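Local structure of anti-sigma-I factor RsgI3 (Clostridium thermocellum, 6QE7) at residues Asp15-Gln20 with Gly251-Ile256; Lys53-Tyr58 with Ser136-Pro141; His213-Gly218 with Lys270-Ser275; Gly218-Trp223 with Val258-Tyr263. The protein probably holds the sigma factor SigI3 inactive as its anti-sigma factor, while this extracellular pair of PA14 domains binds pectin. One frame throughout, in Å; residues are numbered along the deposited sequence.

Contact 1. Residues Asp15-Gln20 with Gly251-Ile256; sequences DFSRFQ and GRQYDI
Asp15 and Ser17 of a loop in the first PA14 domain meet Arg252 and Gln253, in the part of the second domain that leads into a strand. The Gln253 side chain can be followed outward over Ser17. Its CB passes 3.8 Å from Asp15 OD2, CG comes to 3.2 Å from Ser17 OG, and the amide carbon CD lies 3.2 Å from Ser17 CB, a tight fit that a side chain as small as serine allows. At the tip, OE1 is 3.4 Å from the same Ser17 CB, so the amide lies against serine's methylene without bonding to it. The chain beyond CG is extended, which carries it across Ser17 and on toward Phe289.

Asp15 supplies the polar link. Its OD2 accepts a hydrogen bond from the backbone N of Gln253 at 3.0 Å, nearly straight (176°), met on the syn side but 32° out of the carboxylate plane. The other oxygen, OD1, takes the Ser17 OG hydrogen bond at 2.7 Å, and both bonds together restrict rotation of the carboxylate. Gly251 adopts positive phi (95°), a conformation that suits a residue without CB, and a bound calcium ion lies nearby. This is a loop-mediated interface between the two β-sandwiches of the PA14 dyad.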
# COMPACT_ATOMS: atom_id res chain seq x y z
N ASP A 15 2.70 -4.41 0.65
CA ASP A 15 1.26 -4.54 0.96
C ASP A 15 0.41 -4.15 -0.23
O ASP A 15 -0.66 -3.54 0.02
CB ASP A 15 0.87 -3.58 2.09
CG ASP A 15 1.14 -2.11 1.74
OD1 ASP A 15 1.83 -1.81 0.70
OD2 ASP A 15 0.64 -1.28 2.51
N PHE A 16 0.83 -4.41 -1.45
CA PHE A 16 -0.02 -4.24 -2.65
C PHE A 16 -0.38 -2.77 -2.77
O PHE A 16 -1.49 -2.47 -3.17
CB PHE A 16 -1.29 -5.10 -2.62
CG PHE A 16 -0.93 -6.56 -2.39
CD1 PHE A 16 -0.32 -7.27 -3.39
CD2 PHE A 16 -1.09 -7.14 -1.15
CE1 PHE A 16 0.06 -8.58 -3.18
CE2 PHE A 16 -0.69 -8.45 -0.92
CZ PHE A 16 -0.10 -9.15 -1.95
N SER A 17 0.55 -1.89 -2.44
CA SER A 17 0.52 -0.45 -2.81
C SER A 17 1.78 -0.16 -3.60
O SER A 17 2.77 -1.02 -3.62
CB SER A 17 0.38 0.47 -1.60
OG SER A 17 1.56 0.37 -0.79
N ARG A 18 1.77 0.99 -4.25
CA ARG A 18 2.79 1.43 -5.24
C ARG A 18 2.85 0.43 -6.38
O ARG A 18 3.92 -0.12 -6.69
CB ARG A 18 4.14 1.55 -4.56
CG ARG A 18 4.36 2.90 -3.92
CD ARG A 18 5.73 2.86 -3.31
NE ARG A 18 5.97 3.97 -2.42
CZ ARG A 18 6.32 5.19 -2.80
NH1 ARG A 18 6.39 5.51 -4.09
NH2 ARG A 18 6.60 6.10 -1.88
N PHE A 19 1.72 0.27 -7.03
CA PHE A 19 1.55 -0.62 -8.19
C PHE A 19 2.53 -0.15 -9.28
O PHE A 19 2.61 1.06 -9.49
CB PHE A 19 0.09 -0.64 -8.64
CG PHE A 19 -0.02 -1.27 -10.00
CD1 PHE A 19 0.17 -2.64 -10.17
CD2 PHE A 19 -0.19 -0.48 -11.13
CE1 PHE A 19 0.14 -3.21 -11.43
CE2 PHE A 19 -0.26 -1.08 -12.39
CZ PHE A 19 -0.06 -2.44 -12.53
N GLN A 20 3.32 -1.05 -9.84
CA GLN A 20 4.24 -0.73 -10.97
C GLN A 20 3.78 -1.30 -12.31
O GLN A 20 3.64 -0.55 -13.27
CB GLN A 20 5.66 -1.20 -10.66
CG GLN A 20 6.73 -0.61 -11.58
CD GLN A 20 6.72 0.90 -11.63
OE1 GLN A 20 6.42 1.57 -10.67
NE2 GLN A 20 6.96 1.45 -12.80
N GLY A 251 8.05 0.29 3.64
CA GLY A 251 7.58 -0.66 2.64
C GLY A 251 6.09 -0.87 2.72
O GLY A 251 5.66 -1.82 2.11
N ARG A 252 5.35 -0.13 3.54
CA ARG A 252 3.87 -0.27 3.60
C ARG A 252 3.22 1.10 3.84
O ARG A 252 3.87 1.91 4.35
CB ARG A 252 3.44 -1.29 4.66
CG ARG A 252 4.02 -1.09 6.05
CD ARG A 252 3.13 -1.65 7.13
NE ARG A 252 1.82 -0.97 7.20
CZ ARG A 252 0.82 -1.26 8.06
NH1 ARG A 252 0.93 -2.22 8.97
NH2 ARG A 252 -0.31 -0.58 7.99
N GLN A 253 1.94 1.25 3.50
CA GLN A 253 1.11 2.45 3.60
C GLN A 253 0.45 2.42 4.96
O GLN A 253 0.12 1.32 5.45
CB GLN A 253 0.05 2.46 2.50
CG GLN A 253 0.57 2.79 1.11
CD GLN A 253 -0.63 2.91 0.23
OE1 GLN A 253 -1.72 2.30 0.43
NE2 GLN A 253 -0.47 3.80 -0.71
N TYR A 254 0.31 3.61 5.54
CA TYR A 254 -0.44 3.84 6.78
C TYR A 254 -1.45 4.93 6.46
O TYR A 254 -1.25 5.80 5.57
CB TYR A 254 0.46 4.27 7.93
CG TYR A 254 1.47 3.28 8.36
CD1 TYR A 254 2.70 3.17 7.75
CD2 TYR A 254 1.15 2.39 9.37
CE1 TYR A 254 3.62 2.24 8.21
CE2 TYR A 254 2.04 1.44 9.80
CZ TYR A 254 3.27 1.34 9.19
OH TYR A 254 4.15 0.39 9.62
N ASP A 255 -2.58 4.86 7.14
CA ASP A 255 -3.58 5.94 7.04
C ASP A 255 -2.96 7.24 7.55
O ASP A 255 -2.15 7.26 8.57
CB ASP A 255 -4.87 5.58 7.79
CG ASP A 255 -5.64 4.46 7.12
OD1 ASP A 255 -5.88 4.54 5.91
OD2 ASP A 255 -5.92 3.50 7.79
N ILE A 256 -3.39 8.35 6.94
CA ILE A 256 -3.01 9.67 7.48
C ILE A 256 -4.28 10.54 7.39
O ILE A 256 -4.94 10.52 6.34
CB ILE A 256 -1.80 10.29 6.74
CG1 ILE A 256 -1.52 11.70 7.28
CG2 ILE A 256 -1.98 10.30 5.22
CD1 ILE A 256 -0.25 12.39 6.79
O HOH W 1 -0.36 -1.60 4.70

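Contact 2. Residues Lys53-Tyr58 with Ser136-Pro141; sequences KVEPRY and SSQLYP
Gln138 reaches Glu55 through two bends: CG stands beside its own backbone N (chi1 -46°), and a second turn at chi2 (-48°) swings the amide back toward the opposite chain. NE2 then donates to Glu55 O at 2.8 Å, with the acceptor close to the amide plane. Because Glu55 N also binds Gln138 O at 2.9 Å, one glutamine serves both backbone groups of Glu55 and prolongs the pairing past the last strand residues. Before it, Lys53 and Tyr140 form an antiparallel hydrogen-bonded pair, and Val54 faces Leu139 in a non-hydrogen-bonded one. The two apolar chains lie side by side, pointing the same way, with Val54 CG2 3.8 Å from Leu139 CD2; branched aliphatics suit this buried face, where Val54 also meets Trp124 and Ile107.

The far end of the amide is held too. Ser137 OG donates to Gln138 OE1 at 3.0 Å, and the same oxygen sits over one face of the Arg57 guanidinium, toward its rim. Tyr140, on the same face as Lys53, has the Glu55 carboxylate beside it; their planes are only 13° apart, though the two chains run at an angle and do not stack. The formal charges find partners beyond the two segments: Lys53 with Asp106, Glu55 with Lys104, Arg57 with Glu132. Cohesion between the segments therefore rests on neutral amide hydrogen bonds and aliphatic contact, while the charged ends tie these side chains to the rest of the domain.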
# COMPACT_ATOMS: atom_id res chain seq x y z
N LYS A 53 -6.93 -18.84 -13.36
CA LYS A 53 -7.61 -20.15 -13.18
C LYS A 53 -6.58 -21.22 -13.40
O LYS A 53 -5.68 -21.05 -14.28
CB LYS A 53 -8.80 -20.22 -14.14
CG LYS A 53 -9.91 -19.25 -13.81
CD LYS A 53 -10.90 -19.13 -14.94
CE LYS A 53 -12.15 -18.36 -14.63
NZ LYS A 53 -12.61 -18.63 -13.25
N VAL A 54 -6.63 -22.25 -12.57
CA VAL A 54 -5.83 -23.48 -12.72
C VAL A 54 -6.80 -24.60 -13.17
O VAL A 54 -8.01 -24.50 -12.79
CB VAL A 54 -5.06 -23.80 -11.45
CG1 VAL A 54 -5.97 -24.04 -10.25
CG2 VAL A 54 -4.12 -24.97 -11.62
N GLU A 55 -6.31 -25.53 -14.02
CA GLU A 55 -7.09 -26.67 -14.60
C GLU A 55 -6.38 -27.97 -14.33
O GLU A 55 -5.38 -28.32 -14.95
CB GLU A 55 -7.35 -26.47 -16.08
CG GLU A 55 -7.81 -27.73 -16.79
CD GLU A 55 -8.42 -27.43 -18.15
OE1 GLU A 55 -8.76 -26.24 -18.39
OE2 GLU A 55 -8.55 -28.39 -18.97
N PRO A 56 -6.78 -28.73 -13.30
CA PRO A 56 -6.10 -29.99 -13.04
C PRO A 56 -6.33 -30.96 -14.22
O PRO A 56 -7.30 -30.82 -15.00
CB PRO A 56 -6.75 -30.49 -11.74
CG PRO A 56 -8.11 -29.85 -11.78
CD PRO A 56 -7.93 -28.49 -12.41
N ARG A 57 -5.40 -31.91 -14.38
CA ARG A 57 -5.53 -32.92 -15.47
C ARG A 57 -6.43 -34.08 -14.98
O ARG A 57 -7.11 -34.67 -15.85
CB ARG A 57 -4.15 -33.44 -15.88
CG ARG A 57 -3.16 -32.39 -16.37
CD ARG A 57 -1.77 -33.00 -16.19
NE ARG A 57 -0.77 -32.41 -17.07
CZ ARG A 57 0.32 -31.72 -16.66
NH1 ARG A 57 0.58 -31.54 -15.37
NH2 ARG A 57 1.16 -31.22 -17.56
N TYR A 58 -6.39 -34.40 -13.67
CA TYR A 58 -7.03 -35.57 -13.01
C TYR A 58 -8.09 -35.16 -11.97
O TYR A 58 -7.96 -34.08 -11.36
CB TYR A 58 -5.92 -36.37 -12.36
CG TYR A 58 -4.72 -36.62 -13.25
CD1 TYR A 58 -4.79 -37.36 -14.42
CD2 TYR A 58 -3.48 -36.13 -12.88
CE1 TYR A 58 -3.67 -37.59 -15.20
CE2 TYR A 58 -2.34 -36.38 -13.62
CZ TYR A 58 -2.44 -37.11 -14.79
OH TYR A 58 -1.29 -37.30 -15.51
N SER A 136 2.33 -23.84 -17.55
CA SER A 136 1.56 -22.76 -18.20
C SER A 136 0.37 -23.35 -18.91
O SER A 136 -0.61 -22.64 -19.06
CB SER A 136 2.37 -21.93 -19.18
OG SER A 136 3.01 -22.76 -20.13
N SER A 137 0.48 -24.59 -19.37
CA SER A 137 -0.61 -25.29 -20.12
C SER A 137 -1.83 -25.41 -19.23
O SER A 137 -2.90 -25.41 -19.79
CB SER A 137 -0.20 -26.67 -20.59
OG SER A 137 0.39 -27.38 -19.51
N GLN A 138 -1.66 -25.47 -17.90
CA GLN A 138 -2.81 -25.61 -16.95
C GLN A 138 -3.21 -24.28 -16.29
O GLN A 138 -3.97 -24.34 -15.31
CB GLN A 138 -2.43 -26.57 -15.82
CG GLN A 138 -1.77 -27.86 -16.25
CD GLN A 138 -2.49 -28.55 -17.36
OE1 GLN A 138 -1.88 -28.93 -18.36
NE2 GLN A 138 -3.81 -28.64 -17.24
N LEU A 139 -2.71 -23.14 -16.74
CA LEU A 139 -2.95 -21.84 -16.06
C LEU A 139 -3.44 -20.79 -17.06
O LEU A 139 -2.81 -20.63 -18.12
CB LEU A 139 -1.68 -21.34 -15.37
CG LEU A 139 -1.06 -22.22 -14.29
CD1 LEU A 139 0.36 -21.76 -14.03
CD2 LEU A 139 -1.84 -22.22 -12.99
N TYR A 140 -4.48 -20.06 -16.68
CA TYR A 140 -5.20 -19.09 -17.53
C TYR A 140 -5.21 -17.76 -16.80
O TYR A 140 -5.70 -17.69 -15.69
CB TYR A 140 -6.65 -19.53 -17.79
CG TYR A 140 -6.73 -20.86 -18.49
CD1 TYR A 140 -6.49 -22.05 -17.80
CD2 TYR A 140 -6.95 -20.91 -19.87
CE1 TYR A 140 -6.49 -23.27 -18.45
CE2 TYR A 140 -6.96 -22.12 -20.53
CZ TYR A 140 -6.74 -23.29 -19.82
OH TYR A 140 -6.75 -24.45 -20.53
N PRO A 141 -4.67 -16.69 -17.39
CA PRO A 141 -4.51 -15.45 -16.66
C PRO A 141 -5.87 -14.83 -16.48
O PRO A 141 -6.72 -15.07 -17.27
CB PRO A 141 -3.61 -14.56 -17.55
CG PRO A 141 -3.70 -15.20 -18.93
CD PRO A 141 -4.02 -16.68 -18.72

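Contact 3. Residues His213-Gly218 with Lys270-Ser275; sequences HTVANG and KLLWSS
His213 and Leu272 are a hydrogen-bonded pair of two antiparallel strands in one sheet of the second PA14 β-sandwich. They exchange two backbone hydrogen bonds, Val215 and Lys270 exchange two more, and the non-hydrogen-bonded pair Thr214-Leu271 lies between them.

Side chains alternate between the two faces. On one, His213, Val215, Lys270 and Leu272 stand together. Val215 turns CG2 to the side of its backbone N, anti to the carbonyl carbon, and that methyl meets Leu272 CD1 at 3.9 Å. The same leucine methyl, Leu272 CD1, reaches over the strand to 3.7 Å from His213 O, so one branch covers both the valine and the backbone. Lys270 leans away at its tip, where NZ bonds Asn177.

The other face is the interior. Thr214 directs CG2 toward Leu271 CD1, 4.0 Å away, the two chains crossing obliquely. Leu271 has CG anti to its backbone N (chi1 177°), and it packs on Ile256 and Val258 of the opposing sheet; Thr214 offers its methyl and Leu271 its branched end to this layer, while the threonine hydroxyl lies against Val220.

Histidine suits its own position because the ring can lie edge-on along the neighbouring strand, with Leu272 O near its plane, and still end in a polar nitrogen. At that end, His213 NE2 and Ser274 OG share a hydrogen bond of 2.7 Å, at an angle of 166°.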
# COMPACT_ATOMS: atom_id res chain seq x y z
N HIS A 213 5.78 16.69 12.67
CA HIS A 213 5.90 18.08 13.15
C HIS A 213 4.88 18.89 12.38
O HIS A 213 4.75 18.63 11.16
CB HIS A 213 7.29 18.63 12.91
CG HIS A 213 8.42 17.77 13.33
ND1 HIS A 213 9.12 18.00 14.50
CD2 HIS A 213 9.04 16.74 12.69
CE1 HIS A 213 10.11 17.13 14.58
NE2 HIS A 213 10.10 16.37 13.45
N THR A 214 4.08 19.71 13.08
CA THR A 214 3.25 20.75 12.43
C THR A 214 3.78 22.11 12.85
O THR A 214 4.20 22.33 14.01
CB THR A 214 1.75 20.59 12.68
OG1 THR A 214 1.65 20.67 14.09
CG2 THR A 214 1.17 19.30 12.14
N VAL A 215 3.81 22.97 11.87
CA VAL A 215 4.00 24.43 11.95
C VAL A 215 2.70 25.03 11.41
O VAL A 215 2.38 24.80 10.22
CB VAL A 215 5.24 24.96 11.20
CG1 VAL A 215 5.37 26.50 11.35
CG2 VAL A 215 6.47 24.31 11.70
N ALA A 216 1.99 25.79 12.25
CA ALA A 216 0.62 26.20 11.92
C ALA A 216 0.22 27.53 12.55
O ALA A 216 0.41 27.68 13.75
CB ALA A 216 -0.24 25.09 12.44
N ASN A 217 -0.53 28.35 11.81
CA ASN A 217 -1.11 29.64 12.31
C ASN A 217 -2.47 29.43 13.02
O ASN A 217 -3.03 30.40 13.54
CB ASN A 217 -1.20 30.65 11.18
CG ASN A 217 0.13 31.28 10.83
OD1 ASN A 217 1.17 30.91 11.37
ND2 ASN A 217 0.11 32.24 9.91
N GLY A 218 -3.00 28.23 13.07
CA GLY A 218 -4.32 27.96 13.69
C GLY A 218 -4.28 26.63 14.40
O GLY A 218 -3.24 26.28 14.96
N LYS A 270 2.32 23.64 7.58
CA LYS A 270 3.31 22.67 6.99
C LYS A 270 3.23 21.39 7.82
O LYS A 270 3.07 21.54 9.04
CB LYS A 270 4.74 23.23 7.04
CG LYS A 270 5.05 24.43 6.15
CD LYS A 270 6.41 25.10 6.45
CE LYS A 270 6.98 25.98 5.34
NZ LYS A 270 5.96 26.69 4.51
N LEU A 271 3.34 20.20 7.19
CA LEU A 271 3.52 18.88 7.88
C LEU A 271 4.91 18.40 7.53
O LEU A 271 5.24 18.36 6.31
CB LEU A 271 2.43 17.86 7.49
CG LEU A 271 2.56 16.45 8.09
CD1 LEU A 271 2.23 16.46 9.58
CD2 LEU A 271 1.69 15.47 7.36
N LEU A 272 5.74 18.25 8.55
CA LEU A 272 7.12 17.78 8.41
C LEU A 272 7.24 16.41 9.06
O LEU A 272 6.47 16.15 9.98
CB LEU A 272 8.02 18.78 9.12
CG LEU A 272 7.84 20.21 8.58
CD1 LEU A 272 7.08 21.08 9.57
CD2 LEU A 272 9.19 20.81 8.20
N TRP A 273 8.27 15.68 8.70
CA TRP A 273 8.70 14.48 9.44
C TRP A 273 10.21 14.47 9.67
O TRP A 273 11.02 15.16 8.95
CB TRP A 273 8.24 13.18 8.75
CG TRP A 273 8.78 12.93 7.37
CD1 TRP A 273 9.68 13.66 6.65
CD2 TRP A 273 8.41 11.85 6.50
NE1 TRP A 273 9.91 13.08 5.45
CE2 TRP A 273 9.12 12.00 5.31
CE3 TRP A 273 7.57 10.75 6.65
CZ2 TRP A 273 9.03 11.09 4.27
CZ3 TRP A 273 7.45 9.87 5.60
CH2 TRP A 273 8.15 10.05 4.43
N SER A 274 10.58 13.64 10.62
CA SER A 274 11.98 13.40 10.97
C SER A 274 12.09 12.02 11.58
O SER A 274 11.07 11.50 12.17
CB SER A 274 12.46 14.51 11.92
OG SER A 274 11.90 14.36 13.24
N SER A 275 13.29 11.48 11.60
CA SER A 275 13.57 10.21 12.30
C SER A 275 15.07 10.07 12.40
O SER A 275 15.74 10.94 11.88
CB SER A 275 12.92 9.04 11.64
OG SER A 275 13.62 8.65 10.48

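Contact 4. Residues Gly218-Trp223 with Val258-Tyr263; sequences GGVRVW and VEYCNY
Gly219 and Cys261, then Arg221 and Glu259, are the hydrogen-bonded pairs of two antiparallel strands in one sheet of the second PA14 β-sandwich, their axes 175° apart. Each pair makes two N-H...O bonds; that from Glu259 N to Arg221 O is the straightest, at 173°. Between them, CA-H groups add weaker contacts: Val220 CA approaches Glu259 O at 3.1 Å, Tyr260 CA lies 3.2 Å from Gly219 O, and Gly218 CA sits 3.1 Å from Cys261 O.

Apolar contacts belong to the inner face. Val222 and Val258 lie side by side, CG2 to CG2 at 4.1 Å, and Val220 CG1 meets the edge of the Tyr260 ring at CD1, 4.1 Å off. Beta-branched valines fit extended strands well, and here they pack beside Ile230 of the next strand and against Ile269 and Leu271 of the opposing sheet. Tyr260 sets its CG anti to the backbone N, which lays the ring along the neighbouring strand toward Gly218.

Arg221 and Glu259 stand on the other face, and the end of the Trp223 side chain comes near the glutamate. Glu259 OE1 approaches the edge of the indole, 3.3 Å from Trp223 CH2, with carboxylate and ring planes 80° apart; the hydrogens of a ring edge carry partial positive charge, which suits a nearby carboxylate oxygen. Glu259 and Arg221 do not bond each other: Arg197 pairs with the glutamate and Asp231 with the arginine.

The remaining group is steric. A CB on Gly218 would run into Cys261 O, and one on Gly219 into Cys261 SG, so both positions suit glycine; as it is, Cys261 SG rests 3.8 Å from Gly219 CA.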
# COMPACT_ATOMS: atom_id res chain seq x y z
N GLY A 218 -3.00 28.23 13.07
CA GLY A 218 -4.32 27.96 13.69
C GLY A 218 -4.28 26.63 14.40
O GLY A 218 -3.24 26.28 14.96
N GLY A 219 -5.41 25.96 14.48
CA GLY A 219 -5.51 24.66 15.16
C GLY A 219 -5.16 23.50 14.22
O GLY A 219 -5.55 23.56 13.02
N VAL A 220 -4.54 22.45 14.76
CA VAL A 220 -4.16 21.22 14.01
C VAL A 220 -4.56 19.98 14.80
O VAL A 220 -4.48 19.97 16.05
CB VAL A 220 -2.66 21.19 13.69
CG1 VAL A 220 -2.32 22.18 12.60
CG2 VAL A 220 -1.81 21.46 14.90
N ARG A 221 -4.93 18.96 14.06
CA ARG A 221 -4.89 17.55 14.53
C ARG A 221 -4.22 16.68 13.46
O ARG A 221 -4.49 16.92 12.25
CB ARG A 221 -6.30 17.05 14.83
CG ARG A 221 -6.96 17.72 16.02
CD ARG A 221 -8.30 17.05 16.25
NE ARG A 221 -8.68 17.36 17.62
CZ ARG A 221 -9.76 18.05 17.96
NH1 ARG A 221 -10.59 18.52 17.04
NH2 ARG A 221 -10.01 18.26 19.24
N VAL A 222 -3.42 15.70 13.90
CA VAL A 222 -2.76 14.68 13.03
C VAL A 222 -2.97 13.28 13.60
O VAL A 222 -2.66 13.02 14.76
CB VAL A 222 -1.28 14.92 12.83
CG1 VAL A 222 -0.70 13.84 11.91
CG2 VAL A 222 -0.98 16.34 12.30
N TRP A 223 -3.57 12.45 12.78
CA TRP A 223 -3.62 10.99 12.95
C TRP A 223 -2.70 10.29 11.93
O TRP A 223 -2.73 10.66 10.73
CB TRP A 223 -5.02 10.52 12.67
CG TRP A 223 -6.06 10.95 13.65
CD1 TRP A 223 -6.60 10.22 14.68
CD2 TRP A 223 -6.76 12.19 13.61
NE1 TRP A 223 -7.60 10.94 15.27
CE2 TRP A 223 -7.74 12.14 14.63
CE3 TRP A 223 -6.70 13.28 12.77
CZ2 TRP A 223 -8.63 13.19 14.85
CZ3 TRP A 223 -7.55 14.35 13.01
CH2 TRP A 223 -8.53 14.28 14.01
N VAL A 258 -5.06 14.70 8.53
CA VAL A 258 -4.63 16.01 9.05
C VAL A 258 -5.84 16.95 8.95
O VAL A 258 -6.50 17.03 7.87
CB VAL A 258 -3.39 16.58 8.31
CG1 VAL A 258 -2.95 17.95 8.85
CG2 VAL A 258 -2.20 15.66 8.44
N GLU A 259 -6.10 17.64 10.06
CA GLU A 259 -7.16 18.69 10.18
C GLU A 259 -6.50 20.02 10.62
O GLU A 259 -5.61 20.04 11.51
CB GLU A 259 -8.32 18.23 11.08
CG GLU A 259 -9.24 17.15 10.50
CD GLU A 259 -10.31 16.54 11.41
OE1 GLU A 259 -10.28 16.76 12.63
OE2 GLU A 259 -11.12 15.76 10.89
N TYR A 260 -6.94 21.10 9.99
CA TYR A 260 -6.44 22.48 10.19
C TYR A 260 -7.65 23.41 10.34
O TYR A 260 -8.57 23.36 9.53
CB TYR A 260 -5.60 22.97 9.01
CG TYR A 260 -5.14 24.40 9.13
CD1 TYR A 260 -4.31 24.75 10.18
CD2 TYR A 260 -5.54 25.41 8.28
CE1 TYR A 260 -3.87 26.04 10.36
CE2 TYR A 260 -5.17 26.74 8.50
CZ TYR A 260 -4.32 27.06 9.53
OH TYR A 260 -3.86 28.33 9.80
N CYS A 261 -7.60 24.30 11.30
CA CYS A 261 -8.58 25.39 11.36
C CYS A 261 -7.81 26.72 11.54
O CYS A 261 -6.83 26.82 12.22
CB CYS A 261 -9.65 25.09 12.39
SG CYS A 261 -9.09 25.10 14.11
N ASN A 262 -8.23 27.66 10.76
CA ASN A 262 -7.86 29.07 10.85
C ASN A 262 -8.88 29.83 11.72
O ASN A 262 -10.10 29.64 11.53
CB ASN A 262 -7.91 29.64 9.44
CG ASN A 262 -6.97 30.80 9.41
OD1 ASN A 262 -5.81 30.57 9.74
ND2 ASN A 262 -7.50 31.99 9.11
N TYR A 263 -8.43 30.71 12.59
CA TYR A 263 -9.35 31.48 13.47
C TYR A 263 -9.34 32.99 13.08
O TYR A 263 -9.93 33.94 13.77
CB TYR A 263 -8.97 31.18 14.92
CG TYR A 263 -9.16 29.77 15.43
CD1 TYR A 263 -10.43 29.28 15.67
CD2 TYR A 263 -8.07 28.94 15.77
CE1 TYR A 263 -10.63 28.01 16.21
CE2 TYR A 263 -8.25 27.69 16.35
CZ TYR A 263 -9.54 27.23 16.58
OH TYR A 263 -9.83 26.00 17.11

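How the contacts relate
From the N terminus, segment 15-20 opens contact 1, whose loop stays open through the rest of the first PA14 domain and most of the second. Contact 2 is nested inside it, closing a loop from 53-58 to 136-141 within the first domain. In the second domain, 213-218 opens contact 3 and 218-223 opens contact 4, the two sharing Gly218. Segment 251-256 then closes contact 1, crossing both; contact 4 closes at 258-263, nested within contact 3, which closes last, at 270-275. Contacts 3 and 4 lie in facing sheets of one sandwich and touch through Thr214 and Val222, whereas contact 2 lies on the far side of the chain's centre. Contact 1 joins the two domains.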